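Dehydrogenase (PDB 3Q2I) probably oxidises the 3-hydroxyl of UDP-N-acetylglucosaminuronic acid with NAD as cofactor, a step toward a diacetamido mannuronic acid sugar. Local coordinates at residues N27-L32 with K53-R58; A65-M70 with S92-E97; Q142-A147 with V264-V269; L199-G204 with G325-K330. All blocks are in the same frame, centred on the assembly; numbering follows the deposited sequence.

Contacts 1 and 2 join neighbouring helices of the NAD-binding Rossmann domain, 25-34 with 49-59 and 67-73 with 88-97; their centres lie about 19 Å apart and their nearest atoms about 9 Å. Contacts 3 and 4 belong to the C-terminal alpha/beta domain, about 17 Å apart between centres, and touch each other through helices 139-149 and 193-203. Along the chain contact 1 closes before contact 2 opens, and both close before contact 3, whose segments alternate with those of contact 4. Contacts 1 and 2 thus pack helices around the cofactor-binding sheet, while 3 and 4 join helices and the mixed sheet of the other domain; contact 4 comes within about 8 Å of contact 2, nearest atoms counted.

Contact 1 (N27-L32 with K53-R58); sequences NHFGAL and KAAVER
Phe29 reaches from helix 25-34 toward helix 49-59 and meets Arg58 first and Ala55 last. Its CB lies over one face of the Arg58 guanidinium, offset toward the rim, with CZ of Arg58 3.5 Å from CB of Phe29. Further along, CD2 of Phe29 passes CD of Arg58 at 3.9 Å, so the arginine's methylene is also part of the apolar surface. At the far end CZ of Phe29 meets CB of Ala55 at 3.7 Å, where a small methyl leaves room for the ring. The ring and guanidinium planes are turned 60° against each other, which is far from a stack.

These are successive, nearly parallel helices of the NAD-binding Rossmann domain, packed beside each other against strands 14-19 and 39-45, where Phe29 also meets Leu18 and Leu41. The axes of the two segments come within 11.9 Å at 10°.

Arg58 comes from the other helix with CG anti to its own N (chi1 -170°) and an extended chain up to NE, long enough to bridge the gap and lay its head against helix 25-34. There NH1 of Arg58 stands 3.3 Å from N of Gly30; both are donors, so this is proximity without a bond. The charge is answered by Glu33, which forms a salt bridge with NE, while NH2 of Arg58 donates a weak hydrogen bond to OD1 of Asn26.

Arginine suits this place because its flat head can rest on a hydrocarbon while its N-H groups turn to acceptors; apolar packing therefore joins the helices, and the polar grip from Glu33 probably fixes the guanidinium over Phe29.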
loop_
_atom_site.group_PDB
_atom_site.type_symbol
_atom_site.label_atom_id
_atom_site.label_comp_id
_atom_site.label_asym_id
_atom_site.label_seq_id
_atom_site.Cartn_x
_atom_site.Cartn_y
_atom_site.Cartn_z
ATOM N N ASN A 27 -30.340 -37.592 -1.786
ATOM C CA ASN A 27 -30.160 -37.735 -0.351
ATOM C C ASN A 27 -31.282 -37.081 0.457
ATOM O O ASN A 27 -31.535 -37.484 1.596
ATOM C CB ASN A 27 -28.864 -37.057 0.138
ATOM C CG ASN A 27 -27.636 -37.661 -0.471
ATOM O OD1 ASN A 27 -26.755 -38.152 0.234
ATOM N ND2 ASN A 27 -27.542 -37.582 -1.779
ATOM N N HIS A 28 -31.874 -36.021 -0.084
ATOM C CA HIS A 28 -33.002 -35.373 0.559
ATOM C C HIS A 28 -34.243 -36.259 0.400
ATOM O O HIS A 28 -34.996 -36.430 1.377
ATOM C CB HIS A 28 -33.267 -33.984 -0.035
ATOM C CG HIS A 28 -32.204 -32.972 0.314
ATOM N ND1 HIS A 28 -32.385 -31.996 1.278
ATOM C CD2 HIS A 28 -30.962 -32.775 -0.200
ATOM C CE1 HIS A 28 -31.285 -31.256 1.363
ATOM N NE2 HIS A 28 -30.416 -31.702 0.468
ATOM N N PHE A 29 -34.441 -36.809 -0.803
ATOM C CA PHE A 29 -35.565 -37.783 -0.958
ATOM C C PHE A 29 -35.450 -38.918 0.074
ATOM O O PHE A 29 -36.416 -39.239 0.795
ATOM C CB PHE A 29 -35.642 -38.346 -2.389
ATOM C CG PHE A 29 -35.844 -37.313 -3.489
ATOM C CD1 PHE A 29 -36.411 -36.067 -3.238
ATOM C CD2 PHE A 29 -35.409 -37.585 -4.786
ATOM C CE1 PHE A 29 -36.586 -35.159 -4.272
ATOM C CE2 PHE A 29 -35.579 -36.687 -5.831
ATOM C CZ PHE A 29 -36.170 -35.443 -5.573
ATOM N N GLY A 30 -34.290 -39.555 0.160
ATOM C CA GLY A 30 -34.055 -40.614 1.136
ATOM C C GLY A 30 -34.360 -40.152 2.548
ATOM O O GLY A 30 -35.013 -40.856 3.333
ATOM N N ALA A 31 -33.878 -38.960 2.897
ATOM C CA ALA A 31 -34.083 -38.434 4.230
ATOM C C ALA A 31 -35.563 -38.264 4.540
ATOM O O ALA A 31 -36.004 -38.559 5.655
ATOM C CB ALA A 31 -33.346 -37.089 4.392
ATOM N N LEU A 32 -36.288 -37.733 3.569
ATOM C CA LEU A 32 -37.708 -37.454 3.720
ATOM C C LEU A 32 -38.501 -38.762 3.783
ATOM O O LEU A 32 -39.427 -38.883 4.597
ATOM C CB LEU A 32 -38.217 -36.575 2.588
ATOM C CG LEU A 32 -37.900 -35.089 2.827
ATOM C CD1 LEU A 32 -37.871 -34.380 1.486
ATOM C CD2 LEU A 32 -38.924 -34.488 3.764
ATOM N N LYS A 53 -39.155 -35.492 -14.190
ATOM C CA LYS A 53 -39.897 -36.744 -14.351
ATOM C C LYS A 53 -39.425 -37.808 -13.364
ATOM O O LYS A 53 -40.231 -38.442 -12.677
ATOM C CB LYS A 53 -39.820 -37.207 -15.813
ATOM C CG LYS A 53 -40.384 -38.608 -16.059
ATOM C CD LYS A 53 -40.815 -38.685 -17.522
ATOM C CE LYS A 53 -40.184 -39.841 -18.271
ATOM N NZ LYS A 53 -40.710 -41.130 -17.765
ATOM N N ALA A 54 -38.117 -38.023 -13.255
ATOM C CA ALA A 54 -37.615 -39.042 -12.364
ATOM C C ALA A 54 -38.006 -38.759 -10.928
ATOM O O ALA A 54 -38.322 -39.683 -10.182
ATOM C CB ALA A 54 -36.081 -39.219 -12.518
ATOM N N ALA A 55 -37.917 -37.489 -10.514
ATOM C CA ALA A 55 -38.234 -37.126 -9.132
ATOM C C ALA A 55 -39.728 -37.335 -8.831
ATOM O O ALA A 55 -40.090 -37.862 -7.759
ATOM C CB ALA A 55 -37.838 -35.654 -8.851
ATOM N N VAL A 56 -40.573 -36.889 -9.748
ATOM C CA VAL A 56 -42.023 -37.029 -9.531
ATOM C C VAL A 56 -42.432 -38.510 -9.428
ATOM O O VAL A 56 -43.233 -38.914 -8.579
ATOM C CB VAL A 56 -42.820 -36.349 -10.652
ATOM C CG1 VAL A 56 -44.260 -36.923 -10.762
ATOM C CG2 VAL A 56 -42.775 -34.827 -10.554
ATOM N N GLU A 57 -41.840 -39.343 -10.274
ATOM C CA GLU A 57 -42.146 -40.758 -10.244
ATOM C C GLU A 57 -41.601 -41.442 -8.994
ATOM O O GLU A 57 -42.299 -42.235 -8.363
ATOM C CB GLU A 57 -41.757 -41.384 -11.588
ATOM C CG GLU A 57 -42.430 -40.595 -12.724
ATOM C CD GLU A 57 -42.048 -41.035 -14.133
ATOM O OE1 GLU A 57 -40.859 -41.390 -14.349
ATOM O OE2 GLU A 57 -42.939 -40.987 -15.029
ATOM N N ARG A 58 -40.420 -41.036 -8.528
ATOM C CA ARG A 58 -39.896 -41.592 -7.293
ATOM C C ARG A 58 -40.686 -41.174 -6.039
ATOM O O ARG A 58 -40.828 -41.965 -5.105
ATOM C CB ARG A 58 -38.420 -41.230 -7.085
ATOM C CG ARG A 58 -37.782 -41.989 -5.928
ATOM C CD ARG A 58 -36.585 -41.251 -5.346
ATOM N NE ARG A 58 -36.350 -41.506 -3.926
ATOM C CZ ARG A 58 -35.135 -41.682 -3.407
ATOM N NH1 ARG A 58 -34.971 -41.901 -2.109
ATOM N NH2 ARG A 58 -34.079 -41.686 -4.206
#

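Contact 2 (A65-M70 with S92-E97); sequences ASLTDM and SIECSE
Helices 67-73 and 88-97 of the Rossmann domain lie side by side, and Thr68 of the first is joined to Glu94 of the second by a hydrogen bond. OG1 of Thr68 donates to OE1 of Glu94 at 2.8 Å, meeting the syn lone pair on the side of the other carboxylate oxygen. The glutamate chain is extended, with CG anti to its N (chi1 -164°), and carries the carboxylate across to the threonine, whose side chain stands roughly perpendicular to it. A water donates to the other oxygen, OE2 of Glu94, at 2.6 Å and gives a weak, longer bond to OG1 of Thr68, so a single water spans both residues.

A leucine methyl lies alongside the carboxylate, CD2 of Leu67 being 3.8 Å from OE2 of Glu94. The apolar pair is Leu67 with Cys95: CD1 of the leucine stands 4.4 Å from SG of Cys95, a loose approach between two buried side chains. Leucine suits the inner side of the helix, about 5 Å from the bound dinucleotide, while Cys95 continues inward onto Val79 and Val102 of the parallel sheet. Just before Leu67, Ser66 is the N-cap of helix 67-73: its OG accepts from N of Asp69 at 3.2 Å, in a nearly straight bond of 166°.

Thr68 OG1 is also hydrogen-bonded by Lys126 NZ of a second subunit, so the hydroxyl both gives and receives. With a lysine as donor and a carboxylate as acceptor, the threonine passes a polar chain across the subunit boundary, and the positive charge would probably strengthen the polarisation of its hydroxyl toward Glu94.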
loop_
_atom_site.group_PDB
_atom_site.type_symbol
_atom_site.label_atom_id
_atom_site.label_comp_id
_atom_site.label_asym_id
_atom_site.label_seq_id
_atom_site.Cartn_x
_atom_site.Cartn_y
_atom_site.Cartn_z
ATOM N N ALA A 65 -42.277 -26.775 -13.550
ATOM C CA ALA A 65 -41.215 -26.435 -14.484
ATOM C C ALA A 65 -40.462 -25.147 -14.131
ATOM O O ALA A 65 -39.423 -24.874 -14.732
ATOM C CB ALA A 65 -41.762 -26.326 -15.895
ATOM N N SER A 66 -41.026 -24.328 -13.249
ATOM C CA SER A 66 -40.303 -23.171 -12.738
ATOM C C SER A 66 -40.537 -23.014 -11.241
ATOM O O SER A 66 -41.585 -23.385 -10.712
ATOM C CB SER A 66 -40.673 -21.912 -13.509
ATOM O OG SER A 66 -41.875 -21.364 -13.018
ATOM N N LEU A 67 -39.581 -22.411 -10.537
ATOM C CA LEU A 67 -39.737 -22.133 -9.127
ATOM C C LEU A 67 -40.894 -21.170 -8.884
ATOM O O LEU A 67 -41.664 -21.339 -7.937
ATOM C CB LEU A 67 -38.409 -21.577 -8.543
ATOM C CG LEU A 67 -38.590 -21.084 -7.115
ATOM C CD1 LEU A 67 -38.909 -22.187 -6.163
ATOM C CD2 LEU A 67 -37.258 -20.447 -6.672
ATOM N N THR A 68 -41.007 -20.154 -9.725
ATOM C CA THR A 68 -42.013 -19.124 -9.542
ATOM C C THR A 68 -43.428 -19.712 -9.576
ATOM O O THR A 68 -44.256 -19.353 -8.741
ATOM C CB THR A 68 -41.899 -17.999 -10.574
ATOM O OG1 THR A 68 -40.610 -17.354 -10.471
ATOM C CG2 THR A 68 -42.949 -16.948 -10.288
ATOM N N ASP A 69 -43.656 -20.647 -10.492
ATOM C CA ASP A 69 -44.908 -21.421 -10.492
ATOM C C ASP A 69 -45.096 -22.283 -9.255
ATOM O O ASP A 69 -46.188 -22.289 -8.682
ATOM C CB ASP A 69 -44.936 -22.360 -11.690
ATOM C CG ASP A 69 -45.071 -21.624 -12.985
ATOM O OD1 ASP A 69 -45.412 -20.425 -12.927
ATOM O OD2 ASP A 69 -44.824 -22.243 -14.041
ATOM N N MET A 70 -44.099 -23.086 -8.891
ATOM C CA MET A 70 -44.233 -23.918 -7.704
ATOM C C MET A 70 -44.610 -23.057 -6.496
ATOM O O MET A 70 -45.442 -23.485 -5.675
ATOM C CB MET A 70 -42.999 -24.800 -7.457
ATOM C CG MET A 70 -43.009 -25.593 -6.164
ATOM S SD MET A 70 -41.745 -26.853 -5.952
ATOM C CE MET A 70 -40.365 -25.750 -5.556
ATOM N N SER A 92 -33.668 -18.306 -2.635
ATOM C CA SER A 92 -34.030 -18.138 -1.223
ATOM C C SER A 92 -34.822 -16.854 -1.014
ATOM O O SER A 92 -35.862 -16.828 -0.328
ATOM C CB SER A 92 -32.753 -18.113 -0.352
ATOM O OG SER A 92 -33.079 -18.049 1.015
ATOM N N ILE A 93 -34.310 -15.744 -1.541
ATOM C CA ILE A 93 -34.982 -14.452 -1.380
ATOM C C ILE A 93 -36.416 -14.492 -1.960
ATOM O O ILE A 93 -37.365 -14.010 -1.312
ATOM C CB ILE A 93 -34.127 -13.340 -2.062
ATOM C CG1 ILE A 93 -32.805 -13.106 -1.313
ATOM C CG2 ILE A 93 -34.902 -12.027 -2.164
ATOM C CD1 ILE A 93 -31.752 -12.219 -2.140
ATOM N N GLU A 94 -36.582 -15.120 -3.118
ATOM C CA GLU A 94 -37.930 -15.269 -3.713
ATOM C C GLU A 94 -38.849 -16.095 -2.796
ATOM O O GLU A 94 -39.995 -15.648 -2.525
ATOM C CB GLU A 94 -37.833 -15.933 -5.087
ATOM C CG GLU A 94 -39.145 -15.746 -5.879
ATOM C CD GLU A 94 -39.129 -16.435 -7.237
ATOM O OE1 GLU A 94 -40.241 -16.568 -7.794
ATOM O OE2 GLU A 94 -38.072 -16.911 -7.739
ATOM N N CYS A 95 -38.354 -17.233 -2.295
ATOM C CA CYS A 95 -39.080 -18.037 -1.285
ATOM C C CYS A 95 -39.470 -17.213 -0.066
ATOM O O CYS A 95 -40.634 -17.211 0.361
ATOM C CB CYS A 95 -38.295 -19.274 -0.846
ATOM S SG CYS A 95 -38.035 -20.466 -2.162
ATOM N N SER A 96 -38.506 -16.497 0.519
ATOM C CA SER A 96 -38.804 -15.700 1.688
ATOM C C SER A 96 -39.873 -14.664 1.401
ATOM O O SER A 96 -40.810 -14.477 2.205
ATOM C CB SER A 96 -37.575 -14.967 2.215
ATOM O OG SER A 96 -36.606 -15.877 2.661
ATOM N N GLU A 97 -39.727 -13.971 0.273
ATOM C CA GLU A 97 -40.661 -12.919 -0.078
ATOM C C GLU A 97 -42.068 -13.464 -0.393
ATOM O O GLU A 97 -43.023 -12.703 -0.343
ATOM C CB GLU A 97 -40.116 -12.101 -1.243
ATOM C CG GLU A 97 -38.908 -11.279 -0.803
ATOM C CD GLU A 97 -38.295 -10.463 -1.906
ATOM O OE1 GLU A 97 -38.683 -10.600 -3.091
ATOM O OE2 GLU A 97 -37.385 -9.682 -1.565
HETATM O O HOH W 1 -37.402 -18.000 -9.999
#

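Contact 3 (Q142-A147 with V264-V269); sequences QLLKRA and VRVGGV
Leu144 makes the apolar contacts, setting its two methyl branches on two valines of the strand. CD2 of Leu144 meets CG1 of Val264 at 3.6 Å, and CD1 of Leu144 meets CG2 of Val266 at 3.8 Å. The first torsion of the leucine (chi1 -89°) swings CG toward the strand, and the two methyls branching from it reach valines that lie on the same face because they are two residues apart. The leucine and valine side chains point in opposing directions as they pass alongside, and all three residues are buried.

This is helix-on-sheet packing in the C-terminal alpha/beta domain: helix 139-149 packs on part of one face of the large mixed sheet, over strands 252-259, 262-267 and 273-279. Branched aliphatic residues suit both layers, since beta-branched valines favour the extended backbone and leucine's forked end can touch both valines at once. Leu144 also packs on Ile255 and Ile257 of the adjoining strand, while Leu202 touches it from helix 193-203.

The polar bonds of the strand lie outside this contact. Val264 and Val266 bond through their backbones to Ile257 and Ile255, whereas Arg265, pointing away from the helix, forms a salt bridge with Glu252.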
loop_
_atom_site.group_PDB
_atom_site.type_symbol
_atom_site.label_atom_id
_atom_site.label_comp_id
_atom_site.label_asym_id
_atom_site.label_seq_id
_atom_site.Cartn_x
_atom_site.Cartn_y
_atom_site.Cartn_z
ATOM N N GLN A 142 -18.566 -34.513 16.547
ATOM C CA GLN A 142 -19.203 -34.303 17.847
ATOM C C GLN A 142 -18.318 -34.475 19.064
ATOM O O GLN A 142 -18.347 -33.640 19.969
ATOM C CB GLN A 142 -20.469 -35.161 17.938
ATOM C CG GLN A 142 -21.625 -34.553 17.153
ATOM C CD GLN A 142 -22.069 -33.179 17.651
ATOM O OE1 GLN A 142 -22.348 -33.023 18.830
ATOM N NE2 GLN A 142 -22.133 -32.176 16.761
ATOM N N LEU A 143 -17.488 -35.511 19.101
ATOM C CA LEU A 143 -16.557 -35.613 20.213
ATOM C C LEU A 143 -15.579 -34.443 20.291
ATOM O O LEU A 143 -15.284 -33.956 21.373
ATOM C CB LEU A 143 -15.729 -36.909 20.137
ATOM C CG LEU A 143 -16.412 -38.146 20.731
ATOM C CD1 LEU A 143 -15.662 -39.438 20.314
ATOM C CD2 LEU A 143 -16.364 -37.965 22.222
ATOM N N LEU A 144 -14.991 -34.085 19.147
ATOM C CA LEU A 144 -14.155 -32.897 19.053
ATOM C C LEU A 144 -14.918 -31.693 19.586
ATOM O O LEU A 144 -14.389 -30.937 20.403
ATOM C CB LEU A 144 -13.792 -32.611 17.582
ATOM C CG LEU A 144 -12.535 -33.276 17.031
ATOM C CD1 LEU A 144 -12.387 -32.992 15.545
ATOM C CD2 LEU A 144 -11.298 -32.877 17.827
ATOM N N LYS A 145 -16.137 -31.481 19.102
ATOM C CA LYS A 145 -16.881 -30.322 19.584
ATOM C C LYS A 145 -17.074 -30.351 21.109
ATOM O O LYS A 145 -16.923 -29.340 21.813
ATOM C CB LYS A 145 -18.218 -30.185 18.858
ATOM C CG LYS A 145 -19.035 -28.973 19.317
ATOM C CD LYS A 145 -18.434 -27.609 18.904
ATOM C CE LYS A 145 -19.393 -26.443 19.211
ATOM N NZ LYS A 145 -18.845 -25.084 18.899
ATOM N N ARG A 146 -17.432 -31.527 21.615
ATOM C CA ARG A 146 -17.564 -31.689 23.055
ATOM C C ARG A 146 -16.269 -31.389 23.806
ATOM O O ARG A 146 -16.266 -30.694 24.835
ATOM C CB ARG A 146 -18.144 -33.077 23.358
ATOM C CG ARG A 146 -19.631 -33.135 23.088
ATOM C CD ARG A 146 -20.198 -34.565 23.092
ATOM N NE ARG A 146 -19.922 -35.280 24.341
ATOM C CZ ARG A 146 -19.812 -36.604 24.439
ATOM N NH1 ARG A 146 -19.958 -37.376 23.372
ATOM N NH2 ARG A 146 -19.544 -37.165 25.611
ATOM N N ALA A 147 -15.144 -31.879 23.285
ATOM C CA ALA A 147 -13.875 -31.585 23.931
ATOM C C ALA A 147 -13.629 -30.085 23.980
ATOM O O ALA A 147 -13.159 -29.575 24.981
ATOM C CB ALA A 147 -12.719 -32.339 23.259
ATOM N N VAL A 264 -4.906 -33.636 19.537
ATOM C CA VAL A 264 -5.800 -34.554 18.857
ATOM C C VAL A 264 -5.550 -34.569 17.359
ATOM O O VAL A 264 -5.161 -33.540 16.779
ATOM C CB VAL A 264 -7.257 -34.160 19.133
ATOM C CG1 VAL A 264 -8.210 -34.757 18.130
ATOM C CG2 VAL A 264 -7.626 -34.557 20.541
ATOM N N ARG A 265 -5.684 -35.732 16.733
ATOM C CA ARG A 265 -5.784 -35.810 15.305
ATOM C C ARG A 265 -6.897 -36.759 14.931
ATOM O O ARG A 265 -6.954 -37.906 15.404
ATOM C CB ARG A 265 -4.451 -36.272 14.685
ATOM C CG ARG A 265 -4.519 -36.346 13.137
ATOM C CD ARG A 265 -3.274 -37.034 12.572
ATOM N NE ARG A 265 -2.805 -36.450 11.313
ATOM C CZ ARG A 265 -3.246 -36.798 10.097
ATOM N NH1 ARG A 265 -4.234 -37.678 9.964
ATOM N NH2 ARG A 265 -2.724 -36.256 8.994
ATOM N N VAL A 266 -7.793 -36.269 14.090
ATOM C CA VAL A 266 -8.843 -37.081 13.473
ATOM C C VAL A 266 -8.571 -37.102 11.990
ATOM O O VAL A 266 -8.503 -36.044 11.378
ATOM C CB VAL A 266 -10.229 -36.464 13.694
ATOM C CG1 VAL A 266 -11.298 -37.381 13.102
ATOM C CG2 VAL A 266 -10.439 -36.216 15.187
ATOM N N GLY A 267 -8.340 -38.283 11.429
ATOM C CA GLY A 267 -7.998 -38.401 10.027
ATOM C C GLY A 267 -8.821 -39.461 9.291
ATOM O O GLY A 267 -10.036 -39.585 9.522
ATOM N N GLY A 268 -8.152 -40.186 8.398
ATOM C CA GLY A 268 -8.876 -41.004 7.434
ATOM C C GLY A 268 -9.142 -40.224 6.167
ATOM O O GLY A 268 -8.538 -39.147 5.990
ATOM N N VAL A 269 -9.976 -40.757 5.286
ATOM C CA VAL A 269 -10.307 -40.067 4.041
ATOM C C VAL A 269 -11.322 -38.951 4.283
ATOM O O VAL A 269 -11.516 -38.124 3.398
ATOM C CB VAL A 269 -10.826 -41.007 2.917
ATOM C CG1 VAL A 269 -9.788 -42.045 2.610
ATOM C CG2 VAL A 269 -12.098 -41.708 3.397
#

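Contact 4 (L199-G204 with G325-K330); sequences LDWLIG and GREGLK
Asp200 meets the aliphatic part of Lys330: OD1 of Asp200 lies 3.4 Å from CD of Lys330, and the lysine chain runs perpendicular to the aspartate. Opposite charges are near, but OD1 of Asp200 is 4.3 Å from NZ of Lys330, too far for a salt bridge. A water closes that gap, donating to OD1 of Asp200 at 2.7 Å and accepting from NZ of Lys330 at the same distance.

The lysine is anchored on its own helix. NZ of Lys330 donates to OE2 of Glu327 at 2.9 Å in a salt bridge, meeting the carboxylate on its syn side but 28° out of its plane. Lysine suits this place because its long extended chain lets one ammonium serve both a carboxylate and a water. A second water lies between two like charges, with its O 2.6 Å from OD1 of Asp200 and 2.9 Å from OE1 of Glu327.

Farther out, Arg136 forms a salt bridge with OE1 of Glu327 and a cation-pi contact with Trp201, whose CD1 is 4.4 Å from OE1 of Glu327. The positive charges of Arg136 and Lys330 probably stabilise the clustered carboxylates. Lys145 bonds the carbonyl O of Trp201 and makes a cation-pi contact with its ring. Within the alpha/beta domain, an i to i+3 salt bridge, Glu327 with Lys330, at the start of helix 325-344 is thus linked through water to the end of helix 193-203.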
loop_
_atom_site.group_PDB
_atom_site.type_symbol
_atom_site.label_atom_id
_atom_site.label_comp_id
_atom_site.label_asym_id
_atom_site.label_seq_id
_atom_site.Cartn_x
_atom_site.Cartn_y
_atom_site.Cartn_z
ATOM N N LEU A 199 -13.332 -24.424 11.006
ATOM C CA LEU A 199 -12.433 -23.395 11.510
ATOM C C LEU A 199 -13.084 -22.484 12.543
ATOM O O LEU A 199 -12.506 -22.260 13.605
ATOM C CB LEU A 199 -11.812 -22.641 10.322
ATOM C CG LEU A 199 -11.018 -23.454 9.304
ATOM C CD1 LEU A 199 -10.508 -22.634 8.097
ATOM C CD2 LEU A 199 -9.841 -24.103 10.029
ATOM N N ASP A 200 -14.231 -21.899 12.237
ATOM C CA ASP A 200 -14.953 -21.118 13.212
ATOM C C ASP A 200 -15.739 -22.023 14.200
ATOM O O ASP A 200 -15.716 -21.755 15.404
ATOM C CB ASP A 200 -15.939 -20.177 12.488
ATOM C CG ASP A 200 -16.710 -19.294 13.459
ATOM O OD1 ASP A 200 -17.735 -19.765 14.022
ATOM O OD2 ASP A 200 -16.254 -18.195 13.812
ATOM N N TRP A 201 -16.336 -23.116 13.706
ATOM C CA TRP A 201 -17.275 -23.903 14.553
ATOM C C TRP A 201 -16.487 -24.612 15.643
ATOM O O TRP A 201 -16.912 -24.586 16.803
ATOM C CB TRP A 201 -17.969 -24.936 13.679
ATOM C CG TRP A 201 -18.855 -25.850 14.479
ATOM C CD1 TRP A 201 -19.901 -25.479 15.278
ATOM C CD2 TRP A 201 -18.826 -27.291 14.467
ATOM N NE1 TRP A 201 -20.470 -26.615 15.833
ATOM C CE2 TRP A 201 -19.835 -27.729 15.350
ATOM C CE3 TRP A 201 -18.037 -28.243 13.825
ATOM C CZ2 TRP A 201 -20.076 -29.093 15.599
ATOM C CZ3 TRP A 201 -18.281 -29.588 14.060
ATOM C CH2 TRP A 201 -19.293 -29.995 14.941
ATOM N N LEU A 202 -15.332 -25.203 15.322
ATOM C CA LEU A 202 -14.586 -25.895 16.384
ATOM C C LEU A 202 -13.635 -24.947 17.056
ATOM O O LEU A 202 -13.531 -24.979 18.273
ATOM C CB LEU A 202 -13.780 -27.093 15.914
ATOM C CG LEU A 202 -14.600 -28.258 15.357
ATOM C CD1 LEU A 202 -13.649 -29.339 14.880
ATOM C CD2 LEU A 202 -15.463 -28.794 16.535
ATOM N N ILE A 203 -12.861 -24.165 16.292
ATOM C CA ILE A 203 -11.763 -23.467 16.940
ATOM C C ILE A 203 -12.106 -22.080 17.473
ATOM O O ILE A 203 -11.549 -21.642 18.472
ATOM C CB ILE A 203 -10.459 -23.414 16.048
ATOM C CG1 ILE A 203 -10.239 -24.744 15.339
ATOM C CG2 ILE A 203 -9.249 -22.733 16.719
ATOM C CD1 ILE A 203 -9.882 -25.929 16.244
ATOM N N GLY A 204 -13.054 -21.406 16.830
ATOM C CA GLY A 204 -13.505 -20.116 17.351
ATOM C C GLY A 204 -13.294 -18.971 16.347
ATOM O O GLY A 204 -12.969 -19.198 15.178
ATOM N N GLY A 325 -29.257 -19.393 8.684
ATOM C CA GLY A 325 -28.522 -18.573 7.714
ATOM C C GLY A 325 -27.407 -17.779 8.365
ATOM O O GLY A 325 -26.281 -17.692 7.809
ATOM N N ARG A 326 -27.661 -17.212 9.533
ATOM C CA ARG A 326 -26.641 -16.478 10.238
ATOM C C ARG A 326 -25.456 -17.346 10.634
ATOM O O ARG A 326 -24.283 -16.934 10.593
ATOM C CB ARG A 326 -27.233 -15.870 11.492
ATOM C CG ARG A 326 -27.464 -14.433 11.351
ATOM C CD ARG A 326 -27.902 -13.810 12.682
ATOM N NE ARG A 326 -28.285 -12.514 12.197
ATOM C CZ ARG A 326 -29.409 -12.225 11.557
ATOM N NH1 ARG A 326 -30.389 -13.148 11.432
ATOM N NH2 ARG A 326 -29.568 -11.020 11.058
ATOM N N GLU A 327 -25.706 -18.591 11.008
ATOM C CA GLU A 327 -24.626 -19.538 11.294
ATOM C C GLU A 327 -23.867 -19.829 9.994
ATOM O O GLU A 327 -22.625 -19.796 9.988
ATOM C CB GLU A 327 -25.169 -20.842 11.909
ATOM C CG GLU A 327 -24.049 -21.858 12.205
ATOM C CD GLU A 327 -23.133 -21.453 13.364
ATOM O OE1 GLU A 327 -22.065 -22.096 13.544
ATOM O OE2 GLU A 327 -23.475 -20.501 14.112
ATOM N N GLY A 328 -24.586 -19.984 8.879
ATOM C CA GLY A 328 -23.968 -20.245 7.575
ATOM C C GLY A 328 -23.049 -19.079 7.170
ATOM O O GLY A 328 -22.058 -19.310 6.497
ATOM N N LEU A 329 -23.365 -17.861 7.575
ATOM C CA LEU A 329 -22.531 -16.722 7.158
ATOM C C LEU A 329 -21.145 -16.843 7.763
ATOM O O LEU A 329 -20.212 -16.178 7.223
ATOM C CB LEU A 329 -23.169 -15.432 7.655
ATOM C CG LEU A 329 -24.439 -14.965 6.938
ATOM C CD1 LEU A 329 -24.967 -13.713 7.653
ATOM C CD2 LEU A 329 -24.210 -14.693 5.462
ATOM N N LYS A 330 -20.996 -17.530 8.902
ATOM C CA LYS A 330 -19.657 -17.589 9.534
ATOM C C LYS A 330 -18.667 -18.264 8.602
ATOM O O LYS A 330 -17.550 -17.730 8.391
ATOM C CB LYS A 330 -19.656 -18.260 10.911
ATOM C CG LYS A 330 -20.588 -17.531 11.861
ATOM C CD LYS A 330 -20.651 -18.303 13.161
ATOM C CE LYS A 330 -21.619 -17.701 14.135
ATOM N NZ LYS A 330 -21.651 -18.566 15.367
HETATM O O HOH W 2 -19.184 -21.775 13.154
HETATM O O HOH W 3 -19.092 -18.999 16.204
#